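Local coordinates for putative hydrolase (Bacteroides ovatus, PDB 4HBS), which is of unknown function but folds as a five-bladed beta-propeller, probably a hydrolase related to the beta-fructosidase group, at residues 57-62 with 355-360; 376-381 with 393-398; 94-99 with 157-162. All blocks are in the same frame, centred on the assembly; numbering follows the deposited sequence.

Contact 1 (57-62 with 355-360); sequences GGDGVF and HVYMVN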
ATOM      1  N   GLY A  57      10.327  -9.598  -5.183  1.00 38.16           N
ATOM      2  CA  GLY A  57       9.156 -10.025  -4.421  1.00 37.15           C
ATOM      3  C   GLY A  57       8.974  -9.175  -3.180  1.00 40.33           C
ATOM      4  O   GLY A  57       9.957  -8.789  -2.551  1.00 38.67           O
ATOM      5  N   GLY A  58       7.730  -8.858  -2.844  1.00 38.17           N
ATOM      6  CA  GLY A  58       7.453  -7.959  -1.739  1.00 38.02           C
ATOM      7  C   GLY A  58       6.008  -7.741  -1.366  1.00 43.21           C
ATOM      8  O   GLY A  58       5.086  -8.294  -1.960  1.00 44.30           O
ATOM      9  N   ASP A  59       5.845  -6.885  -0.382  1.00 40.26           N
ATOM     10  CA  ASP A  59       4.648  -6.572   0.393  1.00 39.94           C
ATOM     11  C   ASP A  59       4.490  -5.063   0.475  1.00 43.54           C
ATOM     12  O   ASP A  59       5.447  -4.337   0.192  1.00 42.22           O
ATOM     13  CB  ASP A  59       4.967  -7.141   1.768  1.00 42.47           C
ATOM     14  CG  ASP A  59       3.882  -7.406   2.756  1.00 61.32           C
ATOM     15  OD1 ASP A  59       3.200  -8.421   2.598  1.00 61.57           O
ATOM     16  OD2 ASP A  59       3.893  -6.753   3.847  1.00 71.13           O
ATOM     17  N   GLY A  60       3.324  -4.597   0.909  1.00 40.68           N
ATOM     18  CA  GLY A  60       3.027  -3.170   0.984  1.00 40.43           C
ATOM     19  C   GLY A  60       2.683  -2.668  -0.399  1.00 43.74           C
ATOM     20  O   GLY A  60       1.588  -2.938  -0.894  1.00 43.32           O
ATOM     21  N   VAL A  61       3.653  -2.027  -1.075  1.00 40.29           N
ATOM     22  CA  VAL A  61       3.503  -1.533  -2.451  1.00 40.50           C
ATOM     23  C   VAL A  61       2.557  -0.334  -2.406  1.00 45.11           C
ATOM     24  O   VAL A  61       1.351  -0.470  -2.607  1.00 44.21           O
ATOM     25  CB  VAL A  61       3.048  -2.655  -3.458  1.00 43.42           C
ATOM     26  CG1 VAL A  61       3.126  -2.172  -4.895  1.00 42.84           C
ATOM     27  CG2 VAL A  61       3.893  -3.924  -3.288  1.00 42.93           C
ATOM     28  N   PHE A  62       3.120   0.828  -2.053  1.00 43.07           N
ATOM     29  CA  PHE A  62       2.409   2.104  -1.923  1.00 43.15           C
ATOM     30  C   PHE A  62       3.047   3.132  -2.828  1.00 46.13           C
ATOM     31  O   PHE A  62       4.240   3.368  -2.697  1.00 45.70           O
ATOM     32  CB  PHE A  62       2.489   2.614  -0.483  1.00 45.27           C
ATOM     33  CG  PHE A  62       1.867   1.767   0.597  1.00 47.27           C
ATOM     34  CD1 PHE A  62       2.524   0.642   1.084  1.00 50.39           C
ATOM     35  CD2 PHE A  62       0.740   2.205   1.276  1.00 50.88           C
ATOM     36  CE1 PHE A  62       1.980  -0.108   2.127  1.00 51.27           C
ATOM     37  CE2 PHE A  62       0.210   1.469   2.335  1.00 54.02           C
ATOM     38  CZ  PHE A  62       0.824   0.305   2.741  1.00 51.32           C
ATOM     39  N   HIS A 355      -3.378 -16.039   1.325  1.00 44.65           N
ATOM     40  CA  HIS A 355      -4.120 -14.795   1.536  1.00 44.84           C
ATOM     41  C   HIS A 355      -3.838 -13.752   0.498  1.00 47.06           C
ATOM     42  O   HIS A 355      -2.720 -13.634   0.020  1.00 46.53           O
ATOM     43  CB  HIS A 355      -3.765 -14.173   2.902  1.00 45.88           C
ATOM     44  CG  HIS A 355      -4.235 -14.958   4.074  1.00 50.60           C
ATOM     45  ND1 HIS A 355      -3.432 -15.134   5.187  1.00 52.87           N
ATOM     46  CD2 HIS A 355      -5.406 -15.609   4.272  1.00 53.44           C
ATOM     47  CE1 HIS A 355      -4.137 -15.870   6.033  1.00 53.01           C
ATOM     48  NE2 HIS A 355      -5.333 -16.183   5.526  1.00 53.75           N
ATOM     49  N   VAL A 356      -4.843 -12.949   0.212  1.00 42.35           N
ATOM     50  CA  VAL A 356      -4.719 -11.790  -0.634  1.00 41.73           C
ATOM     51  C   VAL A 356      -4.967 -10.629   0.334  1.00 47.30           C
ATOM     52  O   VAL A 356      -5.869 -10.704   1.175  1.00 48.40           O
ATOM     53  CB  VAL A 356      -5.609 -11.781  -1.912  1.00 45.00           C
ATOM     54  CG1 VAL A 356      -7.045 -12.207  -1.630  1.00 45.34           C
ATOM     55  CG2 VAL A 356      -5.563 -10.426  -2.589  1.00 44.49           C
ATOM     56  N   TYR A 357      -4.112  -9.634   0.315  1.00 42.86           N
ATOM     57  CA  TYR A 357      -4.243  -8.535   1.259  1.00 42.28           C
ATOM     58  C   TYR A 357      -3.627  -7.284   0.680  1.00 44.67           C
ATOM     59  O   TYR A 357      -3.198  -7.302  -0.477  1.00 44.45           O
ATOM     60  CB  TYR A 357      -3.607  -8.919   2.606  1.00 43.18           C
ATOM     61  CG  TYR A 357      -2.146  -9.308   2.520  1.00 43.65           C
ATOM     62  CD1 TYR A 357      -1.765 -10.586   2.114  1.00 44.52           C
ATOM     63  CD2 TYR A 357      -1.148  -8.423   2.907  1.00 43.98           C
ATOM     64  CE1 TYR A 357      -0.425 -10.944   2.022  1.00 42.43           C
ATOM     65  CE2 TYR A 357       0.193  -8.778   2.851  1.00 44.24           C
ATOM     66  CZ  TYR A 357       0.553 -10.049   2.423  1.00 48.75           C
ATOM     67  OH  TYR A 357       1.873 -10.430   2.399  1.00 46.89           O
HETATM   68  N   MSE A 358      -3.680  -6.176   1.428  1.00 39.79           N
HETATM   69  CA  MSE A 358      -3.126  -4.910   0.995  1.00 39.26           C
HETATM   70  C   MSE A 358      -3.633  -4.522  -0.398  1.00 45.30           C
HETATM   71  O   MSE A 358      -2.844  -4.294  -1.326  1.00 44.63           O
HETATM   72  CB  MSE A 358      -1.605  -4.990   1.007  1.00 40.49           C
HETATM   73  CG  MSE A 358      -0.958  -3.661   1.225  1.00 46.79           C
HETATM   74 SE   MSE A 358      -0.987  -3.135   3.071  0.75 53.44          SE
HETATM   75  CE  MSE A 358       0.415  -4.403   3.699  1.00 49.62           C
ATOM     76  N   VAL A 359      -4.951  -4.478  -0.550  1.00 43.48           N
ATOM     77  CA  VAL A 359      -5.544  -4.078  -1.819  1.00 43.51           C
ATOM     78  C   VAL A 359      -5.424  -2.568  -1.832  1.00 47.60           C
ATOM     79  O   VAL A 359      -6.143  -1.891  -1.093  1.00 48.21           O
ATOM     80  CB  VAL A 359      -6.975  -4.599  -1.993  1.00 47.60           C
ATOM     81  CG1 VAL A 359      -7.531  -4.189  -3.344  1.00 48.18           C
ATOM     82  CG2 VAL A 359      -6.999  -6.117  -1.859  1.00 46.89           C
ATOM     83  N   ASN A 360      -4.409  -2.065  -2.574  1.00 42.94           N
ATOM     84  CA  ASN A 360      -4.034  -0.657  -2.643  1.00 42.35           C
ATOM     85  C   ASN A 360      -4.445  -0.007  -3.914  1.00 46.41           C
ATOM     86  O   ASN A 360      -4.515  -0.654  -4.943  1.00 46.35           O
ATOM     87  CB  ASN A 360      -2.524  -0.509  -2.464  1.00 41.61           C
ATOM     88  CG  ASN A 360      -2.084  -0.700  -1.031  1.00 58.30           C
ATOM     89  OD1 ASN A 360      -2.901  -0.786  -0.101  1.00 54.98           O
ATOM     90  ND2 ASN A 360      -0.784  -0.748  -0.818  1.00 46.86           N
TER
HETATM   91  O   HOH W   1      -0.494  -3.452  -2.539  1.00 41.11           O
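G60 faces M358, and F62 faces N360, where the innermost strands of the first and last blades of the five-bladed beta-propeller meet near its centre. Strands 60-62 and 356-360 run in the same direction, 4° apart, with their axes 7.9 Å from each other; side chains and a water, not a backbone ladder, join them. V61 and F62 both face S74 of the next strand in a G1 beta bulge.

Two direct hydrogen bonds cross the gap. N360 ND2 donates a hydrogen bond to V61 O at 2.8 Å along a nearly straight line (164°); V61 O lies in the amide plane, while the donor stands well above the plane of the carbonyl. CG of N360 is anti to its own carbonyl carbon (chi1 -75°), which carries the amide across to the other strand. Three residues earlier on strand 356-360, Y357 OH donates to D59 OD1, which sits at the edge of the tyrosine ring and in its plane; the 2.4 Å modelled between Y357 OH and D59 OD1 is too short to be read closely at this resolution. Water 1 adds an indirect link, hydrogen-bonding G60 O at 2.7 Å and M358 O at 2.8 Å.

Other contacts gather at the F62 ring. M358, a selenomethionine whose chain bends twice, makes a Met-aromatic contact, its SE meeting F62 CZ obliquely at 3.9 Å. N360 ND2, the same nitrogen that grips V61 O, is poised over the centre of one face of the F62 ring, 3.7 Å above its plane.

Contact 2 (376-381 with 393-398); sequences NTDCSN and DFYRPY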
ATOM      1  N   ASN A 376      -1.342  -7.933  -2.646  1.00 43.56           N
ATOM      2  CA  ASN A 376      -0.226  -8.636  -2.039  1.00 42.22           C
ATOM      3  C   ASN A 376      -0.759 -10.030  -1.835  1.00 46.16           C
ATOM      4  O   ASN A 376      -1.937 -10.146  -1.500  1.00 44.57           O
ATOM      5  CB  ASN A 376       0.214  -8.017  -0.703  1.00 38.88           C
ATOM      6  CG  ASN A 376       0.907  -6.675  -0.710  1.00 55.68           C
ATOM      7  OD1 ASN A 376       1.196  -6.146   0.370  1.00 50.57           O
ATOM      8  ND2 ASN A 376       1.233  -6.081  -1.867  1.00 44.81           N
ATOM      9  N   THR A 377       0.050 -11.084  -2.068  1.00 43.77           N
ATOM     10  CA  THR A 377      -0.395 -12.464  -1.867  1.00 43.39           C
ATOM     11  C   THR A 377       0.643 -13.204  -1.075  1.00 47.33           C
ATOM     12  O   THR A 377       1.774 -12.751  -0.958  1.00 47.75           O
ATOM     13  CB  THR A 377      -0.777 -13.144  -3.178  1.00 51.40           C
ATOM     14  OG1 THR A 377       0.144 -12.761  -4.195  1.00 53.04           O
ATOM     15  CG2 THR A 377      -2.190 -12.784  -3.601  1.00 49.09           C
ATOM     16  N   ASP A 378       0.224 -14.333  -0.510  1.00 43.66           N
ATOM     17  CA  ASP A 378       0.924 -15.182   0.465  1.00 43.02           C
ATOM     18  C   ASP A 378       0.775 -16.649   0.136  1.00 48.07           C
ATOM     19  O   ASP A 378      -0.317 -17.039  -0.278  1.00 47.62           O
ATOM     20  CB  ASP A 378       0.129 -15.000   1.799  1.00 44.84           C
ATOM     21  CG  ASP A 378       0.802 -14.526   3.033  1.00 60.81           C
ATOM     22  OD1 ASP A 378       1.822 -13.830   2.918  1.00 65.53           O
ATOM     23  OD2 ASP A 378       0.223 -14.711   4.115  1.00 64.84           O
ATOM     24  N   CYS A 379       1.754 -17.498   0.494  1.00 44.89           N
ATOM     25  CA  CYS A 379       1.563 -18.962   0.455  1.00 44.50           C
ATOM     26  C   CYS A 379       1.631 -19.436   1.922  1.00 47.12           C
ATOM     27  O   CYS A 379       2.244 -18.750   2.751  1.00 45.57           O
ATOM     28  CB  CYS A 379       2.566 -19.668  -0.448  1.00 45.00           C
ATOM     29  SG  CYS A 379       4.286 -19.300  -0.084  1.00 49.09           S
ATOM     30  N   SER A 380       0.910 -20.515   2.272  1.00 44.22           N
ATOM     31  CA  SER A 380       0.826 -20.989   3.673  1.00 44.71           C
ATOM     32  C   SER A 380       2.190 -21.218   4.304  1.00 49.32           C
ATOM     33  O   SER A 380       2.451 -20.734   5.408  1.00 48.64           O
ATOM     34  CB  SER A 380       0.018 -22.278   3.764  1.00 50.19           C
ATOM     35  OG  SER A 380      -1.237 -22.162   3.108  1.00 65.51           O
ATOM     36  N   ASN A 381       3.070 -21.914   3.582  1.00 46.88           N
ATOM     37  CA  ASN A 381       4.401 -22.256   4.061  1.00 47.13           C
ATOM     38  C   ASN A 381       5.463 -21.306   3.494  1.00 50.36           C
ATOM     39  O   ASN A 381       5.558 -21.131   2.279  1.00 50.95           O
ATOM     40  CB  ASN A 381       4.698 -23.680   3.697  1.00 49.39           C
ATOM     41  CG  ASN A 381       3.642 -24.677   4.183  1.00 82.20           C
ATOM     42  OD1 ASN A 381       2.960 -25.321   3.381  1.00 82.34           O
ATOM     43  ND2 ASN A 381       3.428 -24.789   5.506  1.00 72.28           N
ATOM     44  N   ASP A 393       6.801 -16.168  -7.537  1.00 41.76           N
ATOM     45  CA  ASP A 393       5.567 -15.437  -7.812  1.00 40.52           C
ATOM     46  C   ASP A 393       4.371 -15.591  -6.820  1.00 42.19           C
ATOM     47  O   ASP A 393       3.252 -15.162  -7.140  1.00 40.77           O
ATOM     48  CB  ASP A 393       5.150 -15.770  -9.236  1.00 42.42           C
ATOM     49  CG  ASP A 393       6.132 -15.242 -10.261  1.00 45.35           C
ATOM     50  OD1 ASP A 393       6.521 -14.051 -10.160  1.00 41.22           O
ATOM     51  OD2 ASP A 393       6.590 -16.039 -11.105  1.00 55.17           O
ATOM     52  N   PHE A 394       4.622 -16.041  -5.592  1.00 36.85           N
ATOM     53  CA  PHE A 394       3.567 -16.031  -4.583  1.00 35.18           C
ATOM     54  C   PHE A 394       3.562 -14.671  -3.936  1.00 41.63           C
ATOM     55  O   PHE A 394       2.523 -14.031  -3.784  1.00 41.50           O
ATOM     56  CB  PHE A 394       3.811 -17.104  -3.509  1.00 36.01           C
ATOM     57  CG  PHE A 394       3.467 -18.507  -3.936  1.00 36.54           C
ATOM     58  CD1 PHE A 394       2.151 -18.863  -4.211  1.00 38.81           C
ATOM     59  CD2 PHE A 394       4.441 -19.490  -3.989  1.00 37.91           C
ATOM     60  CE1 PHE A 394       1.816 -20.181  -4.511  1.00 39.90           C
ATOM     61  CE2 PHE A 394       4.114 -20.797  -4.351  1.00 41.80           C
ATOM     62  CZ  PHE A 394       2.802 -21.136  -4.609  1.00 39.85           C
ATOM     63  N   TYR A 395       4.760 -14.230  -3.552  1.00 39.73           N
ATOM     64  CA  TYR A 395       4.995 -13.024  -2.812  1.00 39.00           C
ATOM     65  C   TYR A 395       5.433 -11.825  -3.663  1.00 44.44           C
ATOM     66  O   TYR A 395       6.564 -11.352  -3.565  1.00 45.35           O
ATOM     67  CB  TYR A 395       6.046 -13.349  -1.780  1.00 40.54           C
ATOM     68  CG  TYR A 395       6.073 -12.378  -0.643  1.00 42.77           C
ATOM     69  CD1 TYR A 395       5.006 -12.280   0.238  1.00 43.86           C
ATOM     70  CD2 TYR A 395       7.184 -11.579  -0.418  1.00 44.30           C
ATOM     71  CE1 TYR A 395       5.024 -11.386   1.290  1.00 44.12           C
ATOM     72  CE2 TYR A 395       7.225 -10.700   0.648  1.00 45.48           C
ATOM     73  CZ  TYR A 395       6.147 -10.617   1.513  1.00 52.58           C
ATOM     74  OH  TYR A 395       6.175  -9.793   2.597  1.00 54.98           O
ATOM     75  N   ARG A 396       4.502 -11.280  -4.422  1.00 40.74           N
ATOM     76  CA  ARG A 396       4.737 -10.085  -5.226  1.00 40.42           C
ATOM     77  C   ARG A 396       3.403  -9.481  -5.604  1.00 45.37           C
ATOM     78  O   ARG A 396       2.374 -10.191  -5.573  1.00 45.81           O
ATOM     79  CB  ARG A 396       5.614 -10.359  -6.471  1.00 38.94           C
ATOM     80  CG  ARG A 396       5.393 -11.673  -7.157  1.00 44.56           C
ATOM     81  CD  ARG A 396       4.198 -11.643  -8.070  1.00 45.82           C
ATOM     82  NE  ARG A 396       4.624 -11.635  -9.465  1.00 47.59           N
ATOM     83  CZ  ARG A 396       4.588 -10.596 -10.300  1.00 60.77           C
ATOM     84  NH1 ARG A 396       4.097  -9.427  -9.909  1.00 41.95           N
ATOM     85  NH2 ARG A 396       5.019 -10.727 -11.543  1.00 56.06           N
ATOM     86  N   PRO A 397       3.371  -8.163  -5.935  1.00 40.63           N
ATOM     87  CA  PRO A 397       2.093  -7.554  -6.277  1.00 39.37           C
ATOM     88  C   PRO A 397       1.597  -7.947  -7.646  1.00 40.55           C
ATOM     89  O   PRO A 397       2.376  -8.259  -8.533  1.00 40.02           O
ATOM     90  CB  PRO A 397       2.379  -6.054  -6.201  1.00 41.58           C
ATOM     91  CG  PRO A 397       3.815  -5.925  -6.445  1.00 46.40           C
ATOM     92  CD  PRO A 397       4.474  -7.182  -6.011  1.00 41.93           C
ATOM     93  N   TYR A 398       0.293  -7.955  -7.793  1.00 36.27           N
ATOM     94  CA  TYR A 398      -0.385  -8.203  -9.057  1.00 36.19           C
ATOM     95  C   TYR A 398      -1.255  -6.980  -9.267  1.00 40.48           C
ATOM     96  O   TYR A 398      -1.857  -6.513  -8.302  1.00 39.65           O
ATOM     97  CB  TYR A 398      -1.163  -9.516  -9.008  1.00 36.32           C
ATOM     98  CG  TYR A 398      -0.251 -10.711  -9.145  1.00 36.91           C
ATOM     99  CD1 TYR A 398       0.352 -11.018 -10.364  1.00 38.89           C
ATOM    100  CD2 TYR A 398       0.043 -11.522  -8.052  1.00 37.00           C
ATOM    101  CE1 TYR A 398       1.178 -12.132 -10.507  1.00 37.85           C
ATOM    102  CE2 TYR A 398       0.880 -12.635  -8.181  1.00 37.87           C
ATOM    103  CZ  TYR A 398       1.424 -12.948  -9.419  1.00 45.37           C
ATOM    104  OH  TYR A 398       2.256 -14.026  -9.571  1.00 48.23           O
TER
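In the last propeller blade, the loop leading from strand 371-377 to strand 399-403 folds back on the end of the first of these strands, bringing T377 against F394 and C379 onto its ring. T377 OG1 donates to F394 O at 2.7 Å, approaching nearly along the C=O axis. That hydroxyl lies between the backbone N and carbonyl carbon of T377 (chi1 39°), turned to the loop, and it also meets the edge of the Y398 ring.

Two residues on, C379 lays its CB over one face of F394, 3.9 Å from the ring centroid and 15° off the normal, a CH-pi contact; SG follows obliquely as a Cys sulfur-aromatic contact. K347 adds a cation-pi contact to the same ring. Y395 packs its CD1 3.5 Å from T377 O, and its hydroxyl is hydrogen-bonded to D77 O.

Within the loop, Y398 OH donates to a lone pair of D393 O at 2.9 Å. R396 NE forms a salt bridge to D393 OD1 at 3.1 Å, while the guanidinium rests a face on Y398 CE1. D393 OD1 is shared with R87, and R396 NH2 also reaches N46 O. Side-chain donors therefore serve the carbonyls of D393 and F394 in a segment without regular structure, and the pairing of R396 with D393 probably offsets the cost of burying both charges.

Contact 3 (94-99 with 157-162); sequences FPRNSI and LYWAGD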
ATOM      1  N   PHE A  94      15.794 -10.410   3.246  1.00 39.09           N
ATOM      2  CA  PHE A  94      14.389 -10.095   3.471  1.00 36.89           C
ATOM      3  C   PHE A  94      14.246  -8.805   4.306  1.00 41.73           C
ATOM      4  O   PHE A  94      13.614  -8.832   5.380  1.00 42.88           O
ATOM      5  CB  PHE A  94      13.682 -11.312   4.116  1.00 37.72           C
ATOM      6  CG  PHE A  94      12.177 -11.396   3.920  1.00 37.42           C
ATOM      7  CD1 PHE A  94      11.607 -11.197   2.666  1.00 38.59           C
ATOM      8  CD2 PHE A  94      11.338 -11.752   4.972  1.00 37.25           C
ATOM      9  CE1 PHE A  94      10.236 -11.290   2.487  1.00 37.96           C
ATOM     10  CE2 PHE A  94       9.961 -11.877   4.776  1.00 38.14           C
ATOM     11  CZ  PHE A  94       9.424 -11.674   3.534  1.00 35.60           C
ATOM     12  N   PRO A  95      14.765  -7.641   3.786  1.00 36.34           N
ATOM     13  CA  PRO A  95      14.635  -6.365   4.517  1.00 35.68           C
ATOM     14  C   PRO A  95      13.211  -6.034   4.953  1.00 39.56           C
ATOM     15  O   PRO A  95      12.275  -6.299   4.209  1.00 38.50           O
ATOM     16  CB  PRO A  95      15.133  -5.326   3.493  1.00 37.46           C
ATOM     17  CG  PRO A  95      15.142  -6.014   2.205  1.00 41.43           C
ATOM     18  CD  PRO A  95      15.500  -7.416   2.532  1.00 37.62           C
ATOM     19  N   ARG A  96      13.051  -5.414   6.136  1.00 37.61           N
ATOM     20  CA  ARG A  96      11.718  -5.073   6.650  1.00 37.01           C
ATOM     21  C   ARG A  96      11.047  -3.959   5.878  1.00 42.38           C
ATOM     22  O   ARG A  96       9.825  -3.884   5.895  1.00 42.64           O
ATOM     23  CB  ARG A  96      11.750  -4.770   8.160  1.00 33.23           C
ATOM     24  CG  ARG A  96      12.285  -5.938   8.999  1.00 35.82           C
ATOM     25  CD  ARG A  96      11.831  -7.334   8.515  1.00 40.35           C
ATOM     26  NE  ARG A  96      11.559  -8.276   9.616  1.00 47.99           N
ATOM     27  CZ  ARG A  96      10.356  -8.736   9.967  1.00 56.36           C
ATOM     28  NH1 ARG A  96       9.268  -8.337   9.325  1.00 25.43           N
ATOM     29  NH2 ARG A  96      10.233  -9.586  10.980  1.00 60.98           N
ATOM     30  N   ASN A  97      11.801  -3.168   5.145  1.00 40.29           N
ATOM     31  CA  ASN A  97      11.237  -2.142   4.287  1.00 40.79           C
ATOM     32  C   ASN A  97      12.296  -1.645   3.323  1.00 46.59           C
ATOM     33  O   ASN A  97      13.499  -1.801   3.562  1.00 46.41           O
ATOM     34  CB  ASN A  97      10.628  -0.971   5.081  1.00 39.23           C
ATOM     35  CG  ASN A  97      11.573  -0.343   6.061  1.00 52.82           C
ATOM     36  OD1 ASN A  97      12.605   0.191   5.679  1.00 41.02           O
ATOM     37  ND2 ASN A  97      11.273  -0.417   7.357  1.00 48.75           N
ATOM     38  N   SER A  98      11.841  -1.047   2.240  1.00 43.08           N
ATOM     39  CA  SER A  98      12.709  -0.509   1.209  1.00 43.00           C
ATOM     40  C   SER A  98      11.918   0.435   0.359  1.00 45.71           C
ATOM     41  O   SER A  98      10.685   0.463   0.458  1.00 44.41           O
ATOM     42  CB  SER A  98      13.309  -1.627   0.359  1.00 45.64           C
ATOM     43  OG  SER A  98      12.322  -2.494  -0.167  1.00 50.30           O
ATOM     44  N   ILE A  99      12.608   1.247  -0.438  1.00 41.87           N
ATOM     45  CA  ILE A  99      11.944   2.209  -1.296  1.00 41.21           C
ATOM     46  C   ILE A  99      12.548   2.164  -2.702  1.00 43.96           C
ATOM     47  O   ILE A  99      13.599   1.553  -2.942  1.00 44.73           O
ATOM     48  CB  ILE A  99      11.972   3.643  -0.678  1.00 45.16           C
ATOM     49  CG1 ILE A  99      13.409   4.233  -0.645  1.00 46.07           C
ATOM     50  CG2 ILE A  99      11.313   3.644   0.725  1.00 45.33           C
ATOM     51  CD1 ILE A  99      13.552   5.634  -0.055  1.00 48.53           C
ATOM     52  N   LEU A 157      10.324  -3.047  14.103  1.00 42.19           N
ATOM     53  CA  LEU A 157      10.505  -2.624  12.712  1.00 42.24           C
ATOM     54  C   LEU A 157       9.512  -1.544  12.318  1.00 45.88           C
ATOM     55  O   LEU A 157       8.679  -1.140  13.129  1.00 45.23           O
ATOM     56  CB  LEU A 157      10.383  -3.857  11.761  1.00 41.31           C
ATOM     57  CG  LEU A 157       9.042  -4.593  11.776  1.00 44.29           C
ATOM     58  CD1 LEU A 157       8.152  -4.153  10.647  1.00 44.12           C
ATOM     59  CD2 LEU A 157       9.239  -6.044  11.661  1.00 43.97           C
ATOM     60  N   TYR A 158       9.651  -1.057  11.068  1.00 41.89           N
ATOM     61  CA  TYR A 158       8.806  -0.037  10.479  1.00 41.25           C
ATOM     62  C   TYR A 158       8.178  -0.570   9.210  1.00 45.89           C
ATOM     63  O   TYR A 158       8.867  -1.211   8.415  1.00 44.82           O
ATOM     64  CB  TYR A 158       9.630   1.232  10.148  1.00 42.16           C
ATOM     65  CG  TYR A 158       9.854   2.179  11.315  1.00 44.39           C
ATOM     66  CD1 TYR A 158       8.782   2.677  12.056  1.00 46.43           C
ATOM     67  CD2 TYR A 158      11.126   2.643  11.627  1.00 45.67           C
ATOM     68  CE1 TYR A 158       8.978   3.557  13.120  1.00 45.66           C
ATOM     69  CE2 TYR A 158      11.332   3.533  12.683  1.00 47.48           C
ATOM     70  CZ  TYR A 158      10.258   3.961  13.449  1.00 51.32           C
ATOM     71  OH  TYR A 158      10.443   4.819  14.504  1.00 50.67           O
ATOM     72  N   TRP A 159       6.889  -0.290   8.997  1.00 42.88           N
ATOM     73  CA  TRP A 159       6.220  -0.635   7.756  1.00 42.40           C
ATOM     74  C   TRP A 159       5.550   0.641   7.225  1.00 47.99           C
ATOM     75  O   TRP A 159       5.240   1.551   7.999  1.00 48.77           O
ATOM     76  CB  TRP A 159       5.252  -1.807   7.934  1.00 40.59           C
ATOM     77  CG  TRP A 159       5.895  -3.171   7.898  1.00 41.00           C
ATOM     78  CD1 TRP A 159       7.058  -3.529   7.274  1.00 43.52           C
ATOM     79  CD2 TRP A 159       5.385  -4.359   8.503  1.00 40.84           C
ATOM     80  NE1 TRP A 159       7.294  -4.870   7.443  1.00 42.02           N
ATOM     81  CE2 TRP A 159       6.272  -5.411   8.176  1.00 44.01           C
ATOM     82  CE3 TRP A 159       4.218  -4.660   9.231  1.00 42.25           C
ATOM     83  CZ2 TRP A 159       6.017  -6.738   8.541  1.00 43.25           C
ATOM     84  CZ3 TRP A 159       4.009  -5.962   9.654  1.00 43.30           C
ATOM     85  CH2 TRP A 159       4.899  -6.983   9.308  1.00 43.58           C
ATOM     86  N   ALA A 160       5.452   0.749   5.894  1.00 43.87           N
ATOM     87  CA  ALA A 160       4.991   1.947   5.210  1.00 44.03           C
ATOM     88  C   ALA A 160       3.624   2.425   5.615  1.00 50.34           C
ATOM     89  O   ALA A 160       2.706   1.630   5.774  1.00 51.52           O
ATOM     90  CB  ALA A 160       4.984   1.715   3.711  1.00 44.19           C
ATOM     91  N   GLY A 161       3.515   3.733   5.778  1.00 47.31           N
ATOM     92  CA  GLY A 161       2.272   4.451   5.966  1.00 47.24           C
ATOM     93  C   GLY A 161       2.143   5.244   4.692  1.00 50.47           C
ATOM     94  O   GLY A 161       2.983   5.088   3.795  1.00 50.37           O
ATOM     95  N   ASP A 162       1.130   6.077   4.569  1.00 46.83           N
ATOM     96  CA  ASP A 162       1.006   6.868   3.339  1.00 47.46           C
ATOM     97  C   ASP A 162       1.924   8.119   3.444  1.00 52.17           C
ATOM     98  O   ASP A 162       2.430   8.422   4.528  1.00 52.45           O
ATOM     99  CB  ASP A 162      -0.465   7.249   3.091  1.00 49.79           C
ATOM    100  CG  ASP A 162      -0.859   7.449   1.645  1.00 54.68           C
ATOM    101  OD1 ASP A 162       0.040   7.633   0.803  1.00 55.94           O
ATOM    102  OD2 ASP A 162      -2.058   7.508   1.370  1.00 60.28           O
TER
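R96 and L157 cross at about a right angle, the leucine methyl CD2 lying over the centre of one face of the guanidinium group while L157 CB packs 3.9 Å from R96 CG. The same guanidinium presents an edge to W159, with R96 NH1 3.7 Å from W159 CZ2 and the two planes inclined by 52°. The backbone R96 O also meets the indole at its edge, in the ring plane, 3.1 Å from W159 CD1. Both polar ends converge on one carboxylate outside the two segments: R96 NH1 forms a salt bridge to D77 OD2, and W159 NE1 a hydrogen bond to D77 OD1. An alanine in place of R96 removes the guanidinium, which would probably leave D77 without its positive mate and open a gap beside L157 CD2. N97, with CG between its backbone N and carbonyl carbon (chi1 54°), donates a nearly straight hydrogen bond (N-H...O angle 164°) from ND2 to Y158 O at 2.7 Å; the carbonyl oxygen lies near the amide plane, the donor above the carbonyl plane. The loop before strand 98-102 of the first blade is thus held to strand 156-165, the innermost strand of the second blade, by side chains, a packing of adjacent blades expected in a beta-propeller.

Contacts 1 and 3 join the first blade to its two neighbours, the last and second blades, whereas contact 2 lies within the last blade. Contacts 1 and 2, with centres about 8 Å apart, lie on neighbouring strands of the same sheet, 356-361 and 371-377: N376 OD1 is 2.7 Å from G60 N, a probable hydrogen bond, so contact 2's strand also reaches contact 1's first segment. Contact 3, its centre about 12 Å from that of contact 1 and 17 Å from that of contact 2, meets them through A160 CB, 3.8 Å from F62 CD1, and F94 CE1, 3.6 Å from Y395 CE2. Glycerol, probably from crystallisation, is hydrogen-bonded to H355 and D378, which may mark a pocket.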